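Local coordinates for protein extracellular invertase (Aspergillus kawachii, PDB 5XH8) that acts as a GH32 beta-fructofuranosidase with high transfructosylation activity, probably cleaving sucrose and building fructooligosaccharides such as 1-kestose, at residues A[101-106]-A[189-194]; A[111-116]-A[146-151]; A[462-467]-A[491-496]; A[476-481]-A[486-491]. All blocks are in the same frame, centred on the assembly; numbering follows the deposited sequence.

Contacts 1 and 2 lie in the beta-propeller and contacts 3 and 4 in the C-terminal beta sandwich, about 44 to 50 Å apart between centres and on opposite sides of the chain's centre. Contact 1 is a partly buried apolar meeting of two blades. Contact 2, nested inside the chain loop closed by contact 1, is buried within one blade, and its segment 111-116 pairs with 101-106 by backbone hydrogen bonds. Contacts 3 and 4 are both buried and share Y491. Contact 4 is a hydrogen-bonded hairpin, whereas contact 3 joins the two sandwich sheets by ring packing alone. Among the four, only contact 4 has hydrogen bonds between its segments.

Contact 1 (A[101-106]-A[189-194]); sequences SVIPNG and NTWYTV
I103 and W191 face each other with their CA atoms 8.3 Å apart, too far for backbone pairing, and no hydrogen bond joins the segments 101-106 and 189-194. Two blades of the GH32 beta-propeller meet here: I103 ends strand 96-103 of one four-stranded sheet, while W191 belongs to the 189-194 segment, whose strand 191-199 is part of the next four-stranded sheet. The join is made by side chains alone. One face of the W191 indole is covered by I103, whose CG2 methyl sits 3.4 Å above the ring plane, displaced toward the rim. This is a CH-pi contact, with I103 CG2 3.9 Å from the centroid of the five-membered ring of W191 and 29° off its normal. This branch is turned to the ring because CG2 stands anti to the backbone N, while CG1 stays beside that N (chi1 -60°) and comes only to 4.1 Å from W191 CD2. Around them, W191 also packs on V174 and Q176 of strand 166-176, and I103 on F216. P104, where the chain leaves its strand, extends the apolar cover to the six-membered ring, its CD atom lying obliquely to the indole at 3.9 Å from W191 CH2.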
loop_
_atom_site.group_PDB
_atom_site.type_symbol
_atom_site.label_atom_id
_atom_site.label_comp_id
_atom_site.label_asym_id
_atom_site.label_seq_id
_atom_site.Cartn_x
_atom_site.Cartn_y
_atom_site.Cartn_z
ATOM N N SER A 101 13.419 -12.737 -2.218
ATOM C CA SER A 101 13.761 -14.132 -2.323
ATOM C C SER A 101 12.687 -14.878 -3.108
ATOM O O SER A 101 11.566 -14.366 -3.319
ATOM C CB SER A 101 13.960 -14.744 -0.928
ATOM O OG SER A 101 12.837 -14.519 -0.102
ATOM N N VAL A 102 13.051 -16.093 -3.532
ATOM C CA VAL A 102 12.251 -16.849 -4.485
ATOM C C VAL A 102 11.719 -18.157 -3.903
ATOM O O VAL A 102 12.482 -18.982 -3.368
ATOM C CB VAL A 102 13.049 -17.123 -5.772
ATOM C CG1 VAL A 102 12.313 -18.106 -6.707
ATOM C CG2 VAL A 102 13.341 -15.794 -6.471
ATOM N N ILE A 103 10.410 -18.327 -4.047
ATOM C CA ILE A 103 9.736 -19.627 -3.905
ATOM C C ILE A 103 9.885 -20.339 -5.249
ATOM O O ILE A 103 9.291 -19.916 -6.226
ATOM C CB ILE A 103 8.232 -19.470 -3.533
ATOM C CG1 ILE A 103 8.101 -18.712 -2.209
ATOM C CG2 ILE A 103 7.541 -20.847 -3.483
ATOM C CD1 ILE A 103 6.683 -18.297 -1.864
ATOM N N PRO A 104 10.721 -21.386 -5.321
ATOM C CA PRO A 104 11.066 -21.930 -6.642
ATOM C C PRO A 104 9.898 -22.524 -7.411
ATOM O O PRO A 104 9.796 -22.361 -8.636
ATOM C CB PRO A 104 12.106 -23.019 -6.319
ATOM C CG PRO A 104 12.662 -22.607 -5.008
ATOM C CD PRO A 104 11.507 -22.022 -4.253
ATOM N N ASN A 105 9.013 -23.183 -6.679
ATOM C CA ASN A 105 7.840 -23.797 -7.248
ATOM C C ASN A 105 6.628 -23.067 -6.687
ATOM O O ASN A 105 6.025 -23.511 -5.714
ATOM C CB ASN A 105 7.829 -25.286 -6.873
ATOM C CG ASN A 105 7.137 -26.132 -7.920
ATOM O OD1 ASN A 105 6.136 -25.718 -8.494
ATOM N ND2 ASN A 105 7.707 -27.310 -8.219
ATOM N N GLY A 106 6.302 -21.919 -7.283
ATOM C CA GLY A 106 5.314 -21.022 -6.717
ATOM C C GLY A 106 4.057 -20.956 -7.546
ATOM O O GLY A 106 3.505 -21.996 -7.944
ATOM N N ASN A 189 5.026 -28.187 5.187
ATOM C CA ASN A 189 5.729 -27.495 4.091
ATOM C C ASN A 189 5.123 -26.143 3.753
ATOM O O ASN A 189 5.207 -25.684 2.617
ATOM C CB ASN A 189 5.834 -28.384 2.853
ATOM C CG ASN A 189 6.409 -29.746 3.191
ATOM O OD1 ASN A 189 7.255 -29.868 4.082
ATOM N ND2 ASN A 189 5.938 -30.767 2.512
ATOM N N THR A 190 4.538 -25.531 4.782
ATOM C CA THR A 190 4.168 -24.138 4.788
ATOM C C THR A 190 5.420 -23.291 4.472
ATOM O O THR A 190 6.507 -23.565 4.949
ATOM C CB THR A 190 3.573 -23.738 6.169
ATOM O OG1 THR A 190 2.232 -24.265 6.287
ATOM C CG2 THR A 190 3.532 -22.238 6.374
ATOM N N TRP A 191 5.215 -22.229 3.715
ATOM C CA TRP A 191 6.267 -21.255 3.437
ATOM C C TRP A 191 6.155 -20.194 4.498
ATOM O O TRP A 191 5.065 -19.658 4.728
ATOM C CB TRP A 191 6.117 -20.664 2.034
ATOM C CG TRP A 191 6.694 -21.551 0.969
ATOM C CD1 TRP A 191 6.007 -22.392 0.105
ATOM C CD2 TRP A 191 8.072 -21.668 0.621
ATOM N NE1 TRP A 191 6.890 -23.020 -0.732
ATOM C CE2 TRP A 191 8.162 -22.598 -0.442
ATOM C CE3 TRP A 191 9.247 -21.066 1.096
ATOM C CZ2 TRP A 191 9.378 -22.959 -1.022
ATOM C CZ3 TRP A 191 10.458 -21.425 0.510
ATOM C CH2 TRP A 191 10.514 -22.365 -0.528
ATOM N N TYR A 192 7.269 -19.954 5.190
ATOM C CA TYR A 192 7.457 -18.837 6.101
ATOM C C TYR A 192 8.217 -17.718 5.393
ATOM O O TYR A 192 8.931 -17.972 4.429
ATOM C CB TYR A 192 8.236 -19.274 7.353
ATOM C CG TYR A 192 7.503 -20.385 8.077
ATOM C CD1 TYR A 192 6.445 -20.099 8.949
ATOM C CD2 TYR A 192 7.809 -21.713 7.824
ATOM C CE1 TYR A 192 5.747 -21.116 9.581
ATOM C CE2 TYR A 192 7.116 -22.739 8.450
ATOM C CZ TYR A 192 6.088 -22.441 9.327
ATOM O OH TYR A 192 5.384 -23.463 9.923
ATOM N N THR A 193 8.052 -16.504 5.903
ATOM C CA THR A 193 8.850 -15.363 5.503
ATOM C C THR A 193 9.300 -14.642 6.741
ATOM O O THR A 193 8.490 -14.369 7.622
ATOM C CB THR A 193 8.037 -14.391 4.613
ATOM O OG1 THR A 193 7.659 -15.063 3.398
ATOM C CG2 THR A 193 8.861 -13.184 4.268
ATOM N N VAL A 194 10.592 -14.333 6.811
ATOM C CA VAL A 194 11.077 -13.307 7.737
ATOM C C VAL A 194 11.315 -12.001 6.998
ATOM O O VAL A 194 11.789 -11.998 5.854
ATOM C CB VAL A 194 12.328 -13.672 8.584
ATOM C CG1 VAL A 194 11.945 -14.686 9.663
ATOM C CG2 VAL A 194 13.492 -14.163 7.736
#

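Contact 2 (A[111-116]-A[146-151]); sequences PTLLYT and SNFTKL
F148 packs its ring against L113 and P111, with no hydrogen bond between the segments 111-116 and 146-151. L113 CB comes to 3.7 Å from F148 CD2, and P111 CB lies 4.0 Å from F148 CE2. The carbonyl oxygen of P111 is also near this side of the ring, at 3.6 Å from F148 CE2. Both residues approach the phenyl group obliquely. Further along, Y115 meets K150 at about a right angle: the extended lysine chain passes across the phenol oxygen, and Y115 OH lies 3.7 Å from K150 CG, with CD and CE equally near. In Y115 the ring stem stands between the backbone N and the carbonyl carbon (chi1 75°), which directs the phenol toward the lysine. D93 fixes the two polar ends together, one carboxylate oxygen bonding Y115 OH and the other forming a salt bridge with K150 NZ. The ammonium group has a second partner in V87 O, and a bound glycerol lies about 4 Å from the lysine side chain. Behind the first shell, P111, L113 and Y115 are paired by backbone hydrogen bonds with S141, A139 and S137. Strand 134-140 thus runs between strands 112-118 and 149-150, and the contact reaches across it, on one face of a four-stranded antiparallel sheet that forms a blade of the GH32 beta-propeller.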
loop_
_atom_site.group_PDB
_atom_site.type_symbol
_atom_site.label_atom_id
_atom_site.label_comp_id
_atom_site.label_asym_id
_atom_site.label_seq_id
_atom_site.Cartn_x
_atom_site.Cartn_y
_atom_site.Cartn_z
ATOM N N PRO A 111 8.991 -19.853 -10.649
ATOM C CA PRO A 111 9.760 -19.157 -9.621
ATOM C C PRO A 111 9.034 -17.858 -9.262
ATOM O O PRO A 111 8.655 -17.075 -10.161
ATOM C CB PRO A 111 11.108 -18.878 -10.302
ATOM C CG PRO A 111 11.179 -19.846 -11.452
ATOM C CD PRO A 111 9.768 -20.051 -11.889
ATOM N N THR A 112 8.764 -17.688 -7.981
ATOM C CA THR A 112 7.906 -16.614 -7.506
ATOM C C THR A 112 8.736 -15.758 -6.550
ATOM O O THR A 112 9.155 -16.215 -5.507
ATOM C CB THR A 112 6.634 -17.186 -6.852
ATOM O OG1 THR A 112 5.856 -17.879 -7.852
ATOM C CG2 THR A 112 5.792 -16.070 -6.256
ATOM N N LEU A 113 8.992 -14.519 -6.951
ATOM C CA LEU A 113 9.807 -13.573 -6.171
ATOM C C LEU A 113 8.924 -12.763 -5.237
ATOM O O LEU A 113 7.976 -12.107 -5.692
ATOM C CB LEU A 113 10.534 -12.613 -7.116
ATOM C CG LEU A 113 11.302 -11.448 -6.487
ATOM C CD1 LEU A 113 12.491 -11.940 -5.711
ATOM C CD2 LEU A 113 11.735 -10.473 -7.576
ATOM N N LEU A 114 9.246 -12.799 -3.945
ATOM C CA LEU A 114 8.706 -11.867 -2.972
ATOM C C LEU A 114 9.827 -10.875 -2.632
ATOM O O LEU A 114 10.881 -11.279 -2.148
ATOM C CB LEU A 114 8.238 -12.605 -1.710
ATOM C CG LEU A 114 7.610 -11.765 -0.596
ATOM C CD1 LEU A 114 6.338 -11.074 -1.045
ATOM C CD2 LEU A 114 7.331 -12.626 0.625
ATOM N N TYR A 115 9.585 -9.585 -2.849
ATOM C CA TYR A 115 10.640 -8.576 -2.733
ATOM C C TYR A 115 10.136 -7.272 -2.162
ATOM O O TYR A 115 8.913 -6.987 -2.167
ATOM C CB TYR A 115 11.276 -8.325 -4.106
ATOM C CG TYR A 115 10.436 -7.498 -5.082
ATOM C CD1 TYR A 115 9.414 -8.086 -5.826
ATOM C CD2 TYR A 115 10.669 -6.142 -5.256
ATOM C CE1 TYR A 115 8.649 -7.337 -6.707
ATOM C CE2 TYR A 115 9.894 -5.383 -6.123
ATOM C CZ TYR A 115 8.887 -5.984 -6.852
ATOM O OH TYR A 115 8.147 -5.242 -7.735
ATOM N N THR A 116 11.075 -6.467 -1.682
ATOM C CA THR A 116 10.716 -5.168 -1.132
ATOM C C THR A 116 10.610 -4.137 -2.252
ATOM O O THR A 116 11.608 -3.775 -2.886
ATOM C CB THR A 116 11.673 -4.683 -0.039
ATOM O OG1 THR A 116 11.659 -5.615 1.053
ATOM C CG2 THR A 116 11.214 -3.313 0.489
ATOM N N SER A 146 15.023 -15.109 -16.651
ATOM C CA SER A 146 15.542 -13.892 -17.263
ATOM C C SER A 146 14.723 -12.643 -16.943
ATOM O O SER A 146 15.286 -11.547 -16.898
ATOM C CB SER A 146 15.678 -14.065 -18.767
ATOM O OG SER A 146 16.753 -14.945 -19.049
ATOM N N ASN A 147 13.419 -12.798 -16.741
ATOM C CA ASN A 147 12.536 -11.686 -16.374
ATOM C C ASN A 147 11.571 -12.144 -15.302
ATOM O O ASN A 147 10.919 -13.162 -15.452
ATOM C CB ASN A 147 11.729 -11.180 -17.574
ATOM C CG ASN A 147 12.604 -10.563 -18.622
ATOM O OD1 ASN A 147 12.961 -9.411 -18.507
ATOM N ND2 ASN A 147 13.004 -11.344 -19.631
ATOM N N PHE A 148 11.503 -11.388 -14.216
ATOM C CA PHE A 148 10.472 -11.558 -13.225
ATOM C C PHE A 148 9.389 -10.496 -13.467
ATOM O O PHE A 148 9.601 -9.331 -13.225
ATOM C CB PHE A 148 11.067 -11.504 -11.815
ATOM C CG PHE A 148 11.679 -12.810 -11.400
ATOM C CD1 PHE A 148 12.936 -13.188 -11.880
ATOM C CD2 PHE A 148 10.972 -13.698 -10.611
ATOM C CE1 PHE A 148 13.486 -14.417 -11.547
ATOM C CE2 PHE A 148 11.514 -14.920 -10.259
ATOM C CZ PHE A 148 12.780 -15.281 -10.725
ATOM N N THR A 149 8.248 -10.938 -13.986
ATOM C CA THR A 149 7.121 -10.084 -14.293
ATOM C C THR A 149 6.364 -9.774 -13.020
ATOM O O THR A 149 5.870 -10.676 -12.331
ATOM C CB THR A 149 6.151 -10.794 -15.248
ATOM O OG1 THR A 149 6.907 -11.405 -16.289
ATOM C CG2 THR A 149 5.122 -9.793 -15.843
ATOM N N LYS A 150 6.215 -8.495 -12.736
ATOM C CA LYS A 150 5.479 -8.084 -11.549
ATOM C C LYS A 150 4.021 -8.469 -11.687
ATOM O O LYS A 150 3.431 -8.244 -12.728
ATOM C CB LYS A 150 5.600 -6.587 -11.349
ATOM C CG LYS A 150 7.047 -6.147 -11.120
ATOM C CD LYS A 150 7.185 -4.650 -11.309
ATOM C CE LYS A 150 8.636 -4.217 -11.302
ATOM N NZ LYS A 150 8.729 -2.740 -11.426
ATOM N N LEU A 151 3.447 -9.068 -10.653
ATOM C CA LEU A 151 2.008 -9.293 -10.653
ATOM C C LEU A 151 1.313 -7.930 -10.688
ATOM O O LEU A 151 1.753 -6.975 -10.015
ATOM C CB LEU A 151 1.548 -10.073 -9.407
ATOM C CG LEU A 151 2.024 -11.509 -9.218
ATOM C CD1 LEU A 151 1.142 -12.165 -8.167
ATOM C CD2 LEU A 151 2.011 -12.318 -10.519
#

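Contact 3 (A[462-467]-A[491-496]); sequences LSFPAS and YQFSNE
F464 and F493 form a T-shaped aromatic contact between the two sheets of the C-terminal domain, buried where strands 455-463 and 487-492 run out into loops. The edge of F493 points at the face of F464: the ring centroids are 4.9 Å apart and the planes stand at 82°. F493 CE1 leads, 3.5 Å from F464 CG, and the neighbouring CZ follows at 3.7 Å from F464 CD2, so the edge lands nearer the stem of the F464 ring than its far end. F464 reaches inward with its ring anti to the carbonyl carbon, beside the backbone N (chi1 -60°). The setting is the beta sandwich of GH32 enzymes, in which strand 455-463 belongs to one sheet and strand 487-492 to the other. F493 receives as well as gives an edge, for Y491 CE2 stands 3.5 Å above the centre of the F493 ring. L473 touches both phenylalanines, while V585 and S475 pack on F464 and A468 on F493. Beyond F493 the chain turns back, with E496 N bonded to F493 O at 3.2 Å. The E496 carboxylate makes a salt bridge with R525, and Y491 OH is bonded to the carbonyl oxygen of L524.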
loop_
_atom_site.group_PDB
_atom_site.type_symbol
_atom_site.label_atom_id
_atom_site.label_comp_id
_atom_site.label_asym_id
_atom_site.label_seq_id
_atom_site.Cartn_x
_atom_site.Cartn_y
_atom_site.Cartn_z
ATOM N N LEU A 462 50.026 -23.901 10.851
ATOM C CA LEU A 462 50.937 -23.286 11.790
ATOM C C LEU A 462 50.669 -23.906 13.162
ATOM O O LEU A 462 49.527 -23.876 13.654
ATOM C CB LEU A 462 50.752 -21.766 11.840
ATOM C CG LEU A 462 51.375 -20.918 10.722
ATOM C CD1 LEU A 462 50.762 -21.228 9.364
ATOM C CD2 LEU A 462 51.258 -19.438 11.050
ATOM N N SER A 463 51.724 -24.472 13.763
ATOM C CA SER A 463 51.663 -25.040 15.114
ATOM C C SER A 463 52.473 -24.181 16.052
ATOM O O SER A 463 53.552 -23.700 15.694
ATOM C CB SER A 463 52.197 -26.455 15.111
ATOM O OG SER A 463 51.521 -27.212 14.132
ATOM N N PHE A 464 51.928 -23.965 17.244
ATOM C CA PHE A 464 52.485 -23.042 18.226
ATOM C C PHE A 464 52.740 -23.781 19.541
ATOM O O PHE A 464 51.945 -24.652 19.909
ATOM C CB PHE A 464 51.511 -21.885 18.481
ATOM C CG PHE A 464 51.192 -21.074 17.249
ATOM C CD1 PHE A 464 52.079 -20.106 16.791
ATOM C CD2 PHE A 464 50.013 -21.287 16.545
ATOM C CE1 PHE A 464 51.789 -19.350 15.667
ATOM C CE2 PHE A 464 49.719 -20.538 15.410
ATOM C CZ PHE A 464 50.608 -19.568 14.974
ATOM N N PRO A 465 53.830 -23.433 20.257
ATOM C CA PRO A 465 54.127 -24.097 21.530
ATOM C C PRO A 465 53.243 -23.543 22.630
ATOM O O PRO A 465 52.708 -22.439 22.472
ATOM C CB PRO A 465 55.581 -23.710 21.777
ATOM C CG PRO A 465 55.690 -22.341 21.194
ATOM C CD PRO A 465 54.809 -22.361 19.971
ATOM N N ALA A 466 53.124 -24.272 23.743
ATOM C CA ALA A 466 52.308 -23.838 24.897
ATOM C C ALA A 466 52.548 -22.390 25.316
ATOM O O ALA A 466 51.610 -21.692 25.696
ATOM C CB ALA A 466 52.533 -24.763 26.089
ATOM N N SER A 467 53.796 -21.936 25.224
ATOM C CA SER A 467 54.162 -20.566 25.615
ATOM C C SER A 467 53.646 -19.446 24.699
ATOM O O SER A 467 53.711 -18.284 25.080
ATOM C CB SER A 467 55.682 -20.437 25.718
ATOM O OG SER A 467 56.302 -20.854 24.520
ATOM N N TYR A 491 48.430 -14.497 12.437
ATOM C CA TYR A 491 47.755 -14.781 13.702
ATOM C C TYR A 491 48.492 -14.104 14.849
ATOM O O TYR A 491 49.716 -14.040 14.868
ATOM C CB TYR A 491 47.644 -16.278 13.963
ATOM C CG TYR A 491 46.720 -16.583 15.120
ATOM C CD1 TYR A 491 45.330 -16.563 14.947
ATOM C CD2 TYR A 491 47.221 -16.851 16.399
ATOM C CE1 TYR A 491 44.465 -16.814 16.006
ATOM C CE2 TYR A 491 46.365 -17.108 17.469
ATOM C CZ TYR A 491 44.986 -17.093 17.272
ATOM O OH TYR A 491 44.125 -17.332 18.328
ATOM N N GLN A 492 47.722 -13.622 15.807
ATOM C CA GLN A 492 48.186 -12.858 16.938
ATOM C C GLN A 492 47.502 -13.441 18.184
ATOM O O GLN A 492 46.261 -13.430 18.275
ATOM C CB GLN A 492 47.764 -11.418 16.694
ATOM C CG GLN A 492 48.111 -10.413 17.754
ATOM C CD GLN A 492 47.791 -9.007 17.300
ATOM O OE1 GLN A 492 46.679 -8.520 17.474
ATOM N NE2 GLN A 492 48.770 -8.342 16.716
ATOM N N PHE A 493 48.287 -13.976 19.130
ATOM C CA PHE A 493 47.705 -14.538 20.369
ATOM C C PHE A 493 47.219 -13.512 21.368
ATOM O O PHE A 493 46.306 -13.822 22.108
ATOM C CB PHE A 493 48.657 -15.516 21.075
ATOM C CG PHE A 493 48.643 -16.890 20.486
ATOM C CD1 PHE A 493 49.497 -17.212 19.449
ATOM C CD2 PHE A 493 47.763 -17.848 20.952
ATOM C CE1 PHE A 493 49.489 -18.471 18.896
ATOM C CE2 PHE A 493 47.746 -19.117 20.402
ATOM C CZ PHE A 493 48.615 -19.427 19.370
ATOM N N SER A 494 47.791 -12.311 21.390
ATOM C CA SER A 494 47.413 -11.280 22.381
ATOM C C SER A 494 45.916 -10.978 22.448
ATOM O O SER A 494 45.375 -10.758 23.536
ATOM C CB SER A 494 48.145 -9.980 22.098
ATOM O OG SER A 494 47.825 -9.510 20.803
ATOM N N ASN A 495 45.261 -10.944 21.281
ATOM C CA ASN A 495 43.792 -10.801 21.196
ATOM C C ASN A 495 43.135 -11.919 20.383
ATOM O O ASN A 495 41.987 -11.788 19.932
ATOM C CB ASN A 495 43.422 -9.434 20.625
ATOM C CG ASN A 495 44.084 -9.148 19.276
ATOM O OD1 ASN A 495 44.784 -9.979 18.701
ATOM N ND2 ASN A 495 43.862 -7.953 18.775
ATOM N N GLU A 496 43.856 -13.030 20.224
ATOM C CA GLU A 496 43.361 -14.183 19.521
ATOM C C GLU A 496 42.722 -13.791 18.172
ATOM O O GLU A 496 41.563 -14.120 17.925
ATOM C CB GLU A 496 42.335 -14.901 20.393
ATOM C CG GLU A 496 42.837 -15.356 21.750
ATOM C CD GLU A 496 41.800 -16.207 22.439
ATOM O OE1 GLU A 496 40.897 -15.621 23.047
ATOM O OE2 GLU A 496 41.849 -17.458 22.334
#

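Contact 4 (A[476-481]-A[486-491]); sequences GFQILS and STTVYY
F477 pairs with V489, and I479 with T487, through the backbone hydrogen bonds of an antiparallel beta hairpin, the strand axes at 165° to each other. Each is a hydrogen-bonded pair with reciprocal bonds. F477 N reaches V489 O at 2.9 Å and V489 N returns to F477 O; I479 N to T487 O is shorter, at 2.7 Å, with T487 N bonded to I479 O. G476 and Q478 sit opposite Y490 and T488 in the non-hydrogen-bonded positions. Weaker CA-H...O contacts supplement the ladder, among them G476 CA to V489 O at 3.3 Å.

Polar side chains gather near the turn. S481 OG donates to Q478 OE1 at 3.1 Å from above the amide plane, and the same hydroxyl oxygen lies 3.4 Å from S486 CB. Q478 CG, anti to the backbone N (chi1 -166°), lies 3.7 Å from T488 OG1. A water donates to L480 O and accepts from T487 OG1, which is also hydrogen-bonded to T505 OG1; S486 OG is bonded to N504.

Apolar contacts occupy the face bearing F477, I479, T487 and V489. I479 CG1 packs 3.9 Å from T487 CB, and I479 CD1 lies 4.4 Å from V489 CG2, a looser contact.

A G1 beta bulge at L480 and S481, opposite N574, marks the corner in the strand. The hairpin lies between strands 574-580 and 497-501 of one sandwich sheet; F477 packs on strands 455-463 and 534-547 of the other sheet and I479 on V546 of 534-547, F477 also meeting F587 edge-to-face.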
loop_
_atom_site.group_PDB
_atom_site.type_symbol
_atom_site.label_atom_id
_atom_site.label_comp_id
_atom_site.label_asym_id
_atom_site.label_seq_id
_atom_site.Cartn_x
_atom_site.Cartn_y
_atom_site.Cartn_z
ATOM N N GLY A 476 52.622 -15.479 10.372
ATOM C CA GLY A 476 51.817 -15.758 9.212
ATOM C C GLY A 476 52.607 -15.665 7.929
ATOM O O GLY A 476 53.695 -16.237 7.825
ATOM N N PHE A 477 52.056 -14.958 6.944
ATOM C CA PHE A 477 52.711 -14.793 5.658
ATOM C C PHE A 477 52.650 -13.361 5.185
ATOM O O PHE A 477 51.757 -12.604 5.543
ATOM C CB PHE A 477 52.094 -15.693 4.599
ATOM C CG PHE A 477 52.141 -17.149 4.936
ATOM C CD1 PHE A 477 53.231 -17.930 4.562
ATOM C CD2 PHE A 477 51.086 -17.751 5.622
ATOM C CE1 PHE A 477 53.274 -19.275 4.882
ATOM C CE2 PHE A 477 51.126 -19.097 5.939
ATOM C CZ PHE A 477 52.222 -19.859 5.573
ATOM N N GLN A 478 53.637 -13.012 4.374
ATOM C CA GLN A 478 53.673 -11.763 3.669
ATOM C C GLN A 478 53.403 -12.122 2.212
ATOM O O GLN A 478 54.048 -13.012 1.669
ATOM C CB GLN A 478 55.038 -11.100 3.839
ATOM C CG GLN A 478 55.048 -9.653 3.428
ATOM C CD GLN A 478 56.428 -9.022 3.533
ATOM O OE1 GLN A 478 57.290 -9.224 2.680
ATOM N NE2 GLN A 478 56.627 -8.234 4.566
ATOM N N ILE A 479 52.433 -11.460 1.591
ATOM C CA ILE A 479 52.023 -11.782 0.218
ATOM C C ILE A 479 51.987 -10.535 -0.627
ATOM O O ILE A 479 52.047 -9.428 -0.098
ATOM C CB ILE A 479 50.639 -12.483 0.171
ATOM C CG1 ILE A 479 49.528 -11.566 0.733
ATOM C CG2 ILE A 479 50.694 -13.798 0.936
ATOM C CD1 ILE A 479 48.125 -12.128 0.564
ATOM N N LEU A 480 51.860 -10.726 -1.938
ATOM C CA LEU A 480 51.762 -9.616 -2.880
ATOM C C LEU A 480 52.903 -8.585 -2.645
ATOM O O LEU A 480 52.666 -7.375 -2.535
ATOM C CB LEU A 480 50.366 -8.965 -2.789
ATOM C CG LEU A 480 49.170 -9.880 -3.110
ATOM C CD1 LEU A 480 47.842 -9.260 -2.646
ATOM C CD2 LEU A 480 49.147 -10.209 -4.593
ATOM N N SER A 481 54.122 -9.114 -2.552
ATOM C CA SER A 481 55.320 -8.355 -2.145
ATOM C C SER A 481 56.243 -8.047 -3.285
ATOM O O SER A 481 56.453 -8.862 -4.181
ATOM C CB SER A 481 56.151 -9.130 -1.127
ATOM O OG SER A 481 55.484 -9.142 0.106
ATOM N N SER A 486 53.638 -4.624 -0.051
ATOM C CA SER A 486 53.495 -5.902 0.627
ATOM C C SER A 486 52.193 -5.935 1.427
ATOM O O SER A 486 51.713 -4.916 1.911
ATOM C CB SER A 486 54.672 -6.159 1.591
ATOM O OG SER A 486 54.717 -5.154 2.584
ATOM N N THR A 487 51.675 -7.132 1.618
ATOM C CA THR A 487 50.535 -7.338 2.495
ATOM C C THR A 487 50.874 -8.441 3.477
ATOM O O THR A 487 51.405 -9.471 3.066
ATOM C CB THR A 487 49.308 -7.752 1.658
ATOM O OG1 THR A 487 49.006 -6.703 0.735
ATOM C CG2 THR A 487 48.124 -8.019 2.559
ATOM N N THR A 488 50.541 -8.251 4.750
ATOM C CA THR A 488 50.860 -9.249 5.769
ATOM C C THR A 488 49.603 -9.742 6.442
ATOM O O THR A 488 48.766 -8.950 6.880
ATOM C CB THR A 488 51.863 -8.697 6.802
ATOM O OG1 THR A 488 52.953 -8.124 6.091
ATOM C CG2 THR A 488 52.416 -9.798 7.651
ATOM N N VAL A 489 49.472 -11.065 6.480
ATOM C CA VAL A 489 48.340 -11.746 7.081
ATOM C C VAL A 489 48.918 -12.597 8.195
ATOM O O VAL A 489 49.743 -13.475 7.916
ATOM C CB VAL A 489 47.629 -12.683 6.062
ATOM C CG1 VAL A 489 46.516 -13.468 6.740
ATOM C CG2 VAL A 489 47.096 -11.891 4.884
ATOM N N TYR A 490 48.481 -12.388 9.431
ATOM C CA TYR A 490 49.080 -13.125 10.548
ATOM C C TYR A 490 48.127 -13.433 11.689
ATOM O O TYR A 490 47.127 -12.751 11.857
ATOM C CB TYR A 490 50.296 -12.356 11.059
ATOM C CG TYR A 490 50.013 -10.973 11.614
ATOM C CD1 TYR A 490 50.048 -9.844 10.793
ATOM C CD2 TYR A 490 49.774 -10.785 12.964
ATOM C CE1 TYR A 490 49.842 -8.577 11.304
ATOM C CE2 TYR A 490 49.550 -9.518 13.481
ATOM C CZ TYR A 490 49.587 -8.425 12.650
ATOM O OH TYR A 490 49.363 -7.185 13.175
ATOM N N TYR A 491 48.430 -14.497 12.437
ATOM C CA TYR A 491 47.755 -14.781 13.702
ATOM C C TYR A 491 48.492 -14.104 14.849
ATOM O O TYR A 491 49.716 -14.040 14.868
ATOM C CB TYR A 491 47.644 -16.278 13.963
ATOM C CG TYR A 491 46.720 -16.583 15.120
ATOM C CD1 TYR A 491 45.330 -16.563 14.947
ATOM C CD2 TYR A 491 47.221 -16.851 16.399
ATOM C CE1 TYR A 491 44.465 -16.814 16.006
ATOM C CE2 TYR A 491 46.365 -17.108 17.469
ATOM C CZ TYR A 491 44.986 -17.093 17.272
ATOM O OH TYR A 491 44.125 -17.332 18.328
HETATM O O HOH W 1 50.594 -5.890 -1.364
#